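Local structure of serine acetyltransferase 1, putative (Entamoeba histolytica, 7BW9) at residues Q95-T98 / I99-V103. The protein probably catalyses the transfer of an acetyl group to the hydroxyl of serine, a step that feeds cysteine biosynthesis. Numbering follows the deposited sequence.
Sequences QFVT and IRELV
Val97 and Glu101 sit one turn apart at the start of helix 96-113, and their pairing illustrates how i to i+4 backbone bonds hold a helix turn while its side chains reach different neighbours. Glu101 N donates to Val97 O at 3.0 Å, while the same carbonyl oxygen meets Glu101 CG at 3.4 Å. That approach follows from chi1 of -61°, which sets CG beside the backbone N, back over the preceding turn; a bend at chi2 then turns the carboxylate alongside Val97, with OE2 4.2 Å from Val97 CG1. Glu101 OE2 is taken by the hydroxyl of Ser15 on helix 2-17, a helix whose Leu11 and Leu12 also pack on Val97.

The same pattern recurs on either side of this pair along the chain. Ile99 N donates to Gln95 O at 2.9 Å, and Ile99 CG1 lies 3.3 Å from that oxygen before the side chain continues to Arg137 and Ile141 of helix 128-144. Likewise, Leu102 CG stands 3.5 Å from Thr98 O, which accepts the bond from Leu102 N.

Arg100 behaves differently. With CG anti to the backbone N (chi1 -173°) and the chain extended to NE, only its CB stays against the turn, 3.4 Å from Val97 O. The guanidinium leaves for a salt bridge with Asp19 and hydrogen bonds to Leu45 O and Ser15 OG. Ser15 thus links Arg100 and Glu101. Arg100 NH1, 4.1 Å from Glu101 OE2, probably favours the carboxylate form of Glu101, while Asp19 balances the arginine's charge, so polar as well as apolar contacts tie this helix to helix 2-17.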
loop_
_atom_site.group_PDB
_atom_site.type_symbol
_atom_site.label_atom_id
_atom_site.label_comp_id
_atom_site.label_asym_id
_atom_site.label_seq_id
_atom_site.Cartn_x
_atom_site.Cartn_y
_atom_site.Cartn_z
ATOM N N GLN A 95 -0.971 -28.790 -10.425
ATOM C CA GLN A 95 -2.136 -28.145 -9.830
ATOM C C GLN A 95 -2.619 -26.929 -10.606
ATOM O O GLN A 95 -3.561 -26.264 -10.163
ATOM C CB GLN A 95 -1.821 -27.726 -8.400
ATOM C CG GLN A 95 -1.300 -28.850 -7.551
ATOM C CD GLN A 95 -2.219 -29.187 -6.434
ATOM O OE1 GLN A 95 -2.177 -28.565 -5.381
ATOM N NE2 GLN A 95 -3.075 -30.178 -6.651
ATOM N N PHE A 96 -2.023 -26.629 -11.762
ATOM C CA PHE A 96 -2.230 -25.312 -12.351
ATOM C C PHE A 96 -3.665 -25.102 -12.817
ATOM O O PHE A 96 -4.213 -24.008 -12.659
ATOM C CB PHE A 96 -1.252 -25.068 -13.499
ATOM C CG PHE A 96 -0.687 -23.688 -13.482
ATOM C CD1 PHE A 96 -1.416 -22.630 -13.997
ATOM C CD2 PHE A 96 0.542 -23.433 -12.893
ATOM C CE1 PHE A 96 -0.911 -21.340 -13.958
ATOM C CE2 PHE A 96 1.057 -22.152 -12.853
ATOM C CZ PHE A 96 0.325 -21.099 -13.383
ATOM N N VAL A 97 -4.293 -26.118 -13.399
ATOM C CA VAL A 97 -5.680 -25.944 -13.817
ATOM C C VAL A 97 -6.602 -25.884 -12.593
ATOM O O VAL A 97 -7.558 -25.103 -12.558
ATOM C CB VAL A 97 -6.073 -27.052 -14.815
ATOM C CG1 VAL A 97 -7.573 -27.063 -15.077
ATOM C CG2 VAL A 97 -5.304 -26.855 -16.134
ATOM N N THR A 98 -6.294 -26.653 -11.551
ATOM C CA THR A 98 -7.036 -26.529 -10.295
ATOM C C THR A 98 -7.002 -25.094 -9.768
ATOM O O THR A 98 -8.037 -24.531 -9.381
ATOM C CB THR A 98 -6.456 -27.493 -9.262
ATOM O OG1 THR A 98 -6.443 -28.818 -9.810
ATOM C CG2 THR A 98 -7.269 -27.463 -7.960
ATOM N N ILE A 99 -5.815 -24.478 -9.782
ATOM C CA ILE A 99 -5.674 -23.089 -9.353
ATOM C C ILE A 99 -6.549 -22.181 -10.201
ATOM O O ILE A 99 -7.241 -21.296 -9.681
ATOM C CB ILE A 99 -4.198 -22.650 -9.416
ATOM C CG1 ILE A 99 -3.357 -23.427 -8.412
ATOM C CG2 ILE A 99 -4.060 -21.157 -9.152
ATOM C CD1 ILE A 99 -1.888 -23.112 -8.551
ATOM N N ARG A 100 -6.529 -22.387 -11.525
ATOM C CA ARG A 100 -7.351 -21.566 -12.407
ATOM C C ARG A 100 -8.832 -21.655 -12.038
ATOM O O ARG A 100 -9.535 -20.636 -12.003
ATOM C CB ARG A 100 -7.134 -21.966 -13.867
ATOM C CG ARG A 100 -7.841 -21.042 -14.829
ATOM C CD ARG A 100 -7.566 -21.365 -16.326
ATOM N NE ARG A 100 -8.093 -20.266 -17.113
ATOM C CZ ARG A 100 -9.280 -20.253 -17.709
ATOM N NH1 ARG A 100 -10.074 -21.318 -17.682
ATOM N NH2 ARG A 100 -9.657 -19.165 -18.358
ATOM N N GLU A 101 -9.330 -22.874 -11.787
ATOM C CA GLU A 101 -10.736 -23.045 -11.438
ATOM C C GLU A 101 -11.062 -22.359 -10.119
ATOM O O GLU A 101 -12.158 -21.810 -9.953
ATOM C CB GLU A 101 -11.099 -24.533 -11.361
ATOM C CG GLU A 101 -10.918 -25.300 -12.665
ATOM C CD GLU A 101 -11.423 -24.525 -13.882
ATOM O OE1 GLU A 101 -12.656 -24.304 -13.990
ATOM O OE2 GLU A 101 -10.581 -24.118 -14.724
ATOM N N LEU A 102 -10.115 -22.382 -9.171
ATOM C CA LEU A 102 -10.301 -21.686 -7.894
ATOM C C LEU A 102 -10.341 -20.168 -8.075
ATOM O O LEU A 102 -11.186 -19.484 -7.477
ATOM C CB LEU A 102 -9.188 -22.083 -6.916
ATOM C CG LEU A 102 -9.293 -23.477 -6.271
ATOM C CD1 LEU A 102 -8.059 -23.790 -5.436
ATOM C CD2 LEU A 102 -10.563 -23.628 -5.431
ATOM N N VAL A 103 -9.440 -19.621 -8.896
ATOM C CA VAL A 103 -9.434 -18.181 -9.132
ATOM C C VAL A 103 -10.741 -17.748 -9.788
ATOM O O VAL A 103 -11.324 -16.711 -9.430
ATOM C CB VAL A 103 -8.200 -17.793 -9.972
ATOM C CG1 VAL A 103 -8.332 -16.376 -10.505
ATOM C CG2 VAL A 103 -6.919 -17.948 -9.124
#